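Long-range contacts in succinate dehydrogenase (Membrane anchor subunit) (Mycolicibacterium smegmatis, PDB 7D6V), which serves as the membrane anchor subunit of succinate dehydrogenase Sdh1, binding a Rieske-type iron-sulfur cluster within the membrane and probably passing electrons on to quinone: residues F70-C79 against W89-A100; D63-Y71 against G186-N195. All blocks are in the same frame, centred on the assembly; numbering follows the deposited sequence.

Contact 1: F70-C79 against W89-A100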
# COMPACT_ATOMS: atom_id res chain seq x y z
N PHE C 70 49.26 -7.84 -1.38
CA PHE C 70 49.66 -6.53 -0.88
C PHE C 70 50.99 -6.06 -1.46
O PHE C 70 51.36 -4.90 -1.25
CB PHE C 70 49.72 -6.55 0.65
CG PHE C 70 48.37 -6.44 1.31
CD1 PHE C 70 48.04 -7.23 2.38
CD2 PHE C 70 47.43 -5.53 0.85
CE1 PHE C 70 46.81 -7.14 2.99
CE2 PHE C 70 46.20 -5.43 1.45
CZ PHE C 70 45.89 -6.24 2.52
N TYR C 71 51.71 -6.93 -2.16
CA TYR C 71 52.95 -6.57 -2.84
C TYR C 71 52.88 -6.91 -4.33
O TYR C 71 53.92 -7.05 -4.97
CB TYR C 71 54.15 -7.29 -2.22
CG TYR C 71 54.59 -6.77 -0.88
CD1 TYR C 71 53.81 -6.97 0.25
CD2 TYR C 71 55.80 -6.10 -0.73
CE1 TYR C 71 54.22 -6.51 1.48
CE2 TYR C 71 56.21 -5.64 0.50
CZ TYR C 71 55.41 -5.84 1.60
OH TYR C 71 55.82 -5.38 2.83
N SER C 72 51.67 -7.04 -4.89
CA SER C 72 51.53 -7.80 -6.14
C SER C 72 52.25 -7.14 -7.31
O SER C 72 53.20 -7.74 -7.84
CB SER C 72 50.05 -8.07 -6.42
OG SER C 72 49.48 -8.91 -5.43
N PRO C 73 51.89 -5.93 -7.76
CA PRO C 73 52.72 -5.30 -8.79
C PRO C 73 54.03 -4.83 -8.17
O PRO C 73 54.05 -3.86 -7.41
CB PRO C 73 51.86 -4.13 -9.29
CG PRO C 73 50.50 -4.36 -8.71
CD PRO C 73 50.76 -5.06 -7.41
N CYS C 74 55.11 -5.52 -8.48
CA CYS C 74 56.37 -5.38 -7.75
C CYS C 74 57.43 -4.94 -8.77
O CYS C 74 58.18 -5.75 -9.31
CB CYS C 74 56.71 -6.73 -7.09
SG CYS C 74 57.76 -6.66 -5.64
N VAL C 75 57.49 -3.63 -9.00
CA VAL C 75 58.13 -3.07 -10.18
C VAL C 75 59.44 -2.36 -9.85
O VAL C 75 59.89 -1.50 -10.60
CB VAL C 75 57.17 -2.12 -10.93
CG1 VAL C 75 55.93 -2.87 -11.36
CG2 VAL C 75 56.80 -0.95 -10.04
N SER C 76 60.08 -2.70 -8.73
CA SER C 76 61.33 -2.07 -8.33
C SER C 76 62.47 -3.06 -8.46
O SER C 76 62.27 -4.28 -8.44
CB SER C 76 61.24 -1.54 -6.90
OG SER C 76 62.54 -1.37 -6.35
N THR C 77 63.69 -2.53 -8.61
CA THR C 77 64.87 -3.37 -8.68
C THR C 77 65.36 -3.80 -7.30
O THR C 77 66.30 -4.59 -7.22
CB THR C 77 66.00 -2.65 -9.42
OG1 THR C 77 66.33 -1.44 -8.74
CG2 THR C 77 65.56 -2.32 -10.84
N ALA C 78 64.74 -3.30 -6.23
CA ALA C 78 65.04 -3.73 -4.88
C ALA C 78 64.19 -4.91 -4.44
O ALA C 78 64.30 -5.34 -3.29
CB ALA C 78 64.85 -2.56 -3.90
N CYS C 79 63.36 -5.43 -5.33
CA CYS C 79 62.44 -6.52 -5.04
C CYS C 79 63.14 -7.86 -5.11
O CYS C 79 64.21 -8.00 -5.72
CB CYS C 79 61.27 -6.48 -6.02
SG CYS C 79 60.45 -4.87 -6.09
N TRP C 89 60.96 -1.31 -13.03
CA TRP C 89 60.86 0.02 -13.62
C TRP C 89 61.53 1.12 -12.81
O TRP C 89 62.12 2.03 -13.41
CB TRP C 89 59.39 0.40 -13.83
CG TRP C 89 58.65 -0.52 -14.76
CD1 TRP C 89 57.58 -1.31 -14.46
CD2 TRP C 89 58.93 -0.73 -16.15
NE1 TRP C 89 57.18 -2.01 -15.57
CE2 TRP C 89 57.99 -1.67 -16.62
CE3 TRP C 89 59.87 -0.22 -17.04
CZ2 TRP C 89 57.97 -2.11 -17.95
CZ3 TRP C 89 59.85 -0.66 -18.36
CH2 TRP C 89 58.91 -1.59 -18.79
N VAL C 90 61.48 1.08 -11.48
CA VAL C 90 61.81 2.23 -10.65
C VAL C 90 62.78 1.81 -9.54
O VAL C 90 62.38 1.29 -8.50
CB VAL C 90 60.56 2.93 -10.09
CG1 VAL C 90 59.72 2.00 -9.21
CG2 VAL C 90 60.96 4.17 -9.31
N GLY C 91 64.07 2.01 -9.78
CA GLY C 91 65.09 2.19 -8.76
C GLY C 91 64.96 1.44 -7.45
O GLY C 91 64.72 0.23 -7.43
N ASP C 92 65.12 2.16 -6.34
CA ASP C 92 65.02 1.62 -4.99
C ASP C 92 64.18 2.55 -4.14
O ASP C 92 64.31 3.78 -4.24
CB ASP C 92 66.41 1.43 -4.36
CG ASP C 92 67.40 0.81 -5.32
OD1 ASP C 92 67.32 -0.41 -5.57
OD2 ASP C 92 68.28 1.55 -5.83
N LEU C 93 63.33 1.98 -3.29
CA LEU C 93 62.37 2.88 -2.66
C LEU C 93 62.83 3.29 -1.27
O LEU C 93 63.40 2.47 -0.53
CB LEU C 93 61.00 2.22 -2.57
CG LEU C 93 60.46 1.68 -3.90
CD1 LEU C 93 59.12 1.00 -3.71
CD2 LEU C 93 60.37 2.79 -4.94
N PRO C 94 62.61 4.56 -0.90
CA PRO C 94 63.09 5.11 0.38
C PRO C 94 62.11 5.01 1.55
O PRO C 94 61.46 5.97 1.94
CB PRO C 94 63.38 6.57 0.01
CG PRO C 94 62.29 6.88 -0.98
CD PRO C 94 62.00 5.60 -1.74
N TRP C 95 61.92 3.80 2.07
CA TRP C 95 61.41 3.56 3.42
C TRP C 95 59.99 4.06 3.66
O TRP C 95 59.37 3.71 4.67
CB TRP C 95 62.35 4.15 4.48
CG TRP C 95 62.16 5.63 4.81
CD1 TRP C 95 62.85 6.68 4.27
CD2 TRP C 95 61.25 6.19 5.77
NE1 TRP C 95 62.41 7.86 4.82
CE2 TRP C 95 61.43 7.59 5.74
CE3 TRP C 95 60.30 5.66 6.64
CZ2 TRP C 95 60.70 8.46 6.55
CZ3 TRP C 95 59.57 6.52 7.44
CH2 TRP C 95 59.78 7.90 7.39
N PHE C 96 59.42 4.84 2.73
CA PHE C 96 58.05 5.29 2.89
C PHE C 96 57.24 5.16 1.61
O PHE C 96 56.05 5.48 1.61
CB PHE C 96 57.98 6.74 3.42
CG PHE C 96 58.43 7.79 2.44
CD1 PHE C 96 57.52 8.38 1.56
CD2 PHE C 96 59.74 8.23 2.43
CE1 PHE C 96 57.93 9.35 0.67
CE2 PHE C 96 60.15 9.20 1.54
CZ PHE C 96 59.25 9.76 0.66
N ILE C 97 57.85 4.72 0.51
CA ILE C 97 57.13 4.27 -0.66
C ILE C 97 56.94 2.76 -0.53
O ILE C 97 57.95 2.03 -0.47
CB ILE C 97 57.88 4.62 -1.96
CG1 ILE C 97 58.22 6.11 -1.98
CG2 ILE C 97 57.05 4.24 -3.17
CD1 ILE C 97 57.01 7.00 -1.86
N PRO C 98 55.72 2.26 -0.44
CA PRO C 98 55.52 0.81 -0.39
C PRO C 98 55.91 0.17 -1.71
O PRO C 98 55.85 0.79 -2.77
CB PRO C 98 54.03 0.66 -0.10
CG PRO C 98 53.42 1.91 -0.63
CD PRO C 98 54.44 3.00 -0.47
N MET C 99 56.31 -1.10 -1.63
CA MET C 99 56.75 -1.80 -2.83
C MET C 99 55.64 -1.95 -3.85
O MET C 99 55.92 -2.18 -5.03
CB MET C 99 57.32 -3.17 -2.45
CG MET C 99 58.83 -3.19 -2.35
SD MET C 99 59.52 -4.84 -2.46
CE MET C 99 61.15 -4.58 -1.78
N ALA C 100 54.38 -1.80 -3.44
CA ALA C 100 53.22 -1.89 -4.31
C ALA C 100 52.51 -0.55 -4.41
O ALA C 100 51.28 -0.47 -4.35
CB ALA C 100 52.26 -2.97 -3.83

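Contact 2: D63-Y71 against G186-N195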
# COMPACT_ATOMS: atom_id res chain seq x y z
N ASP C 63 60.53 -20.67 -4.19
CA ASP C 63 60.36 -22.04 -4.65
C ASP C 63 59.05 -22.23 -5.41
O ASP C 63 59.04 -22.80 -6.50
CB ASP C 63 60.43 -23.00 -3.46
CG ASP C 63 61.82 -23.54 -3.23
OD1 ASP C 63 61.95 -24.57 -2.55
OD2 ASP C 63 62.79 -22.93 -3.74
N TYR C 64 57.95 -21.76 -4.84
CA TYR C 64 56.63 -22.00 -5.40
C TYR C 64 56.02 -20.75 -6.00
O TYR C 64 54.83 -20.76 -6.34
CB TYR C 64 55.70 -22.58 -4.33
CG TYR C 64 56.38 -23.60 -3.45
CD1 TYR C 64 57.08 -24.66 -4.00
CD2 TYR C 64 56.33 -23.49 -2.08
CE1 TYR C 64 57.71 -25.58 -3.20
CE2 TYR C 64 56.95 -24.41 -1.27
CZ TYR C 64 57.64 -25.45 -1.84
OH TYR C 64 58.26 -26.37 -1.03
N HIS C 65 56.79 -19.67 -6.13
CA HIS C 65 56.35 -18.45 -6.80
C HIS C 65 55.07 -17.90 -6.16
O HIS C 65 54.08 -17.62 -6.84
CB HIS C 65 56.16 -18.70 -8.30
CG HIS C 65 57.44 -18.74 -9.07
ND1 HIS C 65 58.28 -19.83 -9.07
CD2 HIS C 65 58.03 -17.82 -9.87
CE1 HIS C 65 59.32 -19.59 -9.84
NE2 HIS C 65 59.19 -18.37 -10.34
N TYR C 66 55.11 -17.73 -4.85
CA TYR C 66 53.99 -17.17 -4.10
C TYR C 66 54.26 -15.70 -3.85
O TYR C 66 55.32 -15.34 -3.35
CB TYR C 66 53.80 -17.89 -2.77
CG TYR C 66 53.27 -19.30 -2.86
CD1 TYR C 66 52.49 -19.70 -3.93
CD2 TYR C 66 53.54 -20.22 -1.86
CE1 TYR C 66 52.00 -20.99 -4.01
CE2 TYR C 66 53.05 -21.50 -1.93
CZ TYR C 66 52.29 -21.88 -3.00
OH TYR C 66 51.81 -23.17 -3.07
N LEU C 67 53.29 -14.86 -4.18
CA LEU C 67 53.41 -13.42 -4.00
C LEU C 67 52.16 -12.89 -3.31
O LEU C 67 51.04 -13.17 -3.75
CB LEU C 67 53.62 -12.70 -5.33
CG LEU C 67 53.81 -11.19 -5.25
CD1 LEU C 67 55.06 -10.85 -4.46
CD2 LEU C 67 53.89 -10.61 -6.64
N THR C 68 52.36 -12.14 -2.24
CA THR C 68 51.24 -11.54 -1.53
C THR C 68 50.54 -10.52 -2.42
O THR C 68 51.20 -9.77 -3.15
CB THR C 68 51.74 -10.86 -0.25
OG1 THR C 68 52.40 -11.82 0.58
CG2 THR C 68 50.59 -10.28 0.51
N PRO C 69 49.20 -10.47 -2.39
CA PRO C 69 48.50 -9.40 -3.12
C PRO C 69 48.83 -8.00 -2.64
O PRO C 69 48.69 -7.05 -3.41
CB PRO C 69 47.02 -9.73 -2.89
CG PRO C 69 47.00 -11.17 -2.55
CD PRO C 69 48.27 -11.46 -1.84
N PHE C 70 49.26 -7.84 -1.38
CA PHE C 70 49.66 -6.53 -0.88
C PHE C 70 50.99 -6.06 -1.46
O PHE C 70 51.36 -4.90 -1.25
CB PHE C 70 49.72 -6.55 0.65
CG PHE C 70 48.37 -6.44 1.31
CD1 PHE C 70 48.04 -7.23 2.38
CD2 PHE C 70 47.43 -5.53 0.85
CE1 PHE C 70 46.81 -7.14 2.99
CE2 PHE C 70 46.20 -5.43 1.45
CZ PHE C 70 45.89 -6.24 2.52
N TYR C 71 51.71 -6.93 -2.16
CA TYR C 71 52.95 -6.57 -2.84
C TYR C 71 52.88 -6.91 -4.33
O TYR C 71 53.92 -7.05 -4.97
CB TYR C 71 54.15 -7.29 -2.22
CG TYR C 71 54.59 -6.77 -0.88
CD1 TYR C 71 53.81 -6.97 0.25
CD2 TYR C 71 55.80 -6.10 -0.73
CE1 TYR C 71 54.22 -6.51 1.48
CE2 TYR C 71 56.21 -5.64 0.50
CZ TYR C 71 55.41 -5.84 1.60
OH TYR C 71 55.82 -5.38 2.83
N GLY C 186 50.23 -26.62 -3.70
CA GLY C 186 50.69 -26.67 -2.32
C GLY C 186 49.90 -25.98 -1.23
O GLY C 186 50.51 -25.55 -0.24
N LEU C 187 48.60 -25.80 -1.41
CA LEU C 187 47.70 -25.15 -0.45
C LEU C 187 47.91 -23.64 -0.37
O LEU C 187 46.97 -22.89 -0.09
CB LEU C 187 47.87 -25.75 0.95
CG LEU C 187 47.01 -25.16 2.07
CD1 LEU C 187 45.53 -25.40 1.81
CD2 LEU C 187 47.43 -25.71 3.42
N GLY C 188 49.09 -23.17 -0.78
CA GLY C 188 49.24 -21.75 -1.04
C GLY C 188 48.51 -21.39 -2.31
O GLY C 188 47.92 -20.32 -2.43
N ASN C 189 48.52 -22.32 -3.27
CA ASN C 189 47.69 -22.19 -4.46
C ASN C 189 46.22 -22.13 -4.08
O ASN C 189 45.46 -21.32 -4.63
CB ASN C 189 47.96 -23.35 -5.41
CG ASN C 189 49.35 -23.31 -5.99
OD1 ASN C 189 50.14 -24.22 -5.79
ND2 ASN C 189 49.67 -22.23 -6.69
N VAL C 190 45.79 -22.96 -3.13
CA VAL C 190 44.39 -22.97 -2.73
C VAL C 190 44.01 -21.63 -2.12
O VAL C 190 42.99 -21.02 -2.48
CB VAL C 190 44.12 -24.13 -1.75
CG1 VAL C 190 42.65 -24.17 -1.39
CG2 VAL C 190 44.56 -25.44 -2.37
N ILE C 191 44.83 -21.13 -1.19
CA ILE C 191 44.52 -19.86 -0.53
C ILE C 191 44.51 -18.72 -1.54
O ILE C 191 43.57 -17.91 -1.58
CB ILE C 191 45.51 -19.60 0.61
CG1 ILE C 191 45.45 -20.75 1.62
CG2 ILE C 191 45.20 -18.28 1.30
CD1 ILE C 191 46.49 -20.67 2.70
N LEU C 192 45.54 -18.64 -2.39
CA LEU C 192 45.62 -17.57 -3.38
C LEU C 192 44.46 -17.62 -4.37
O LEU C 192 43.88 -16.58 -4.69
CB LEU C 192 46.95 -17.65 -4.12
CG LEU C 192 48.20 -17.11 -3.44
CD1 LEU C 192 49.45 -17.60 -4.13
CD2 LEU C 192 48.17 -15.59 -3.43
N THR C 193 44.14 -18.81 -4.87
CA THR C 193 43.07 -18.93 -5.86
C THR C 193 41.72 -18.59 -5.25
O THR C 193 40.91 -17.91 -5.90
CB THR C 193 43.07 -20.35 -6.43
OG1 THR C 193 44.33 -20.62 -7.04
CG2 THR C 193 41.97 -20.51 -7.47
N GLY C 194 41.46 -19.03 -4.02
CA GLY C 194 40.23 -18.64 -3.37
C GLY C 194 40.13 -17.14 -3.17
O GLY C 194 39.08 -16.54 -3.39
N ASN C 195 41.24 -16.52 -2.77
CA ASN C 195 41.24 -15.07 -2.59
C ASN C 195 40.97 -14.35 -3.90
O ASN C 195 40.21 -13.39 -3.94
CB ASN C 195 42.58 -14.63 -1.99
CG ASN C 195 42.63 -13.14 -1.71
OD1 ASN C 195 41.79 -12.61 -0.99
ND2 ASN C 195 43.61 -12.46 -2.29

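Contact 1: F70-C79 against W89-A100
A single carbonyl oxygen, Gly91 O, takes three hydrogen bonds from two consecutive residues, Ser76 and Thr77. These open a type I beta turn, Ser76-Cys79, which holds an ST turn, and both segments belong to the long loop between strand 66-67 and helix 104-112. Thr77 OG1 approaches Gly91 O to 2.7 Å from above the carbonyl plane. Ser76 OG, 2.9 Å from Gly91 O, is likewise out of that plane, whereas Thr77 N donates within it, through a bent bond (3.2 Å, 138° at the hydrogen). With chi1 at 159°, Ser76 OG swings to the far side of CB from its own backbone N; from there it donates to Gly91 O and accepts from Ala78 N (2.9 Å), closing the ST turn. Val75 O is a second shared acceptor: Trp89 N donates from above its carbonyl plane at 2.7 Å, and Val90 N donates within the plane. Beside this pair, Val75 CB meets the indole of Trp89 at its edge, touching CD1 at 3.6 Å.

Farther along, Ala100 packs on the start of 70-79, its CB against Phe70 O and Tyr71 CA, and Met99 spans from Tyr71 to Cys79. Met99 CB touches Tyr71 at CD2, while the Tyr71 hydroxyl is held elsewhere, by Arg52 O of helix 33-55 and Gly56 N just beyond it. Beyond CG the Met99 chain runs extended, chi2 -161°, which brings its sulfur up to a pair of cysteine sulfurs: Met99 SD lies 3.7 Å from Cys79 SG and 4.1 Å from Cys74 SG.

Contact 2: D63-Y71 against G186-N195
Asn189 OD1 gathers two donors, one from each segment: Gly186 N, 3.2 Å away in the plane of the amide and on a lone pair, and Tyr66 OH, whose bond is weak at 3.4 Å. The other half of the amide, Asn189 ND2, donates a hydrogen bond to Ala176 O, so both ends of the group are engaged. The Tyr66 ring stands at about a right angle to this side chain, with the two planes 75° apart, and ND2 comes to the ring edge, 3.8 Å from Tyr66 CE1. Tyr66 CZ also rests 3.6 Å from Gly188 CA, at the first turn of helix 188-204. One turn on, Leu192 crosses the phenol obliquely: its CD1 touches Tyr66 CD1 at 3.7 Å and its CD2 reaches Leu67 O. Another turn along, Asn195 ND2 lies 3.6 Å from Pro69 CG. Strand 66-67 of the hairpin and the 3-10 segment after it are thus laid along the start of the helix. Across this buried join the assigned hydroxyl bond is weak and much of the contact is van der Waals; Asn189 ND2 and Asn195 OD1 are bonded outside it, to Ala176 and to Thr250 of helix 240-264, and Gly186 N of its own segment also holds Asn189 OD1.

Overall arrangement
Contact 1 is nested inside the loop that contact 2 closes, and the two centres are 19 Å apart. Phe70 and Tyr71 belong to both, and through them the hairpin region joins the partly exposed loop of contact 1 to the start of helix 188-204, where contact 2 is buried. The two also pack against each other, with Leu67 CD2 3.2 Å from Ser72 O. Helix 188-204 leads on to Cys206 and His207 of the iron-sulfur pocket, and His240, another cluster residue, begins the helix to which Asn195 is bonded. As for the lipid, the Phe70 side chain is about 8 Å from the bound phosphatidylethanolamine and the Asn195 side chain about 12 Å.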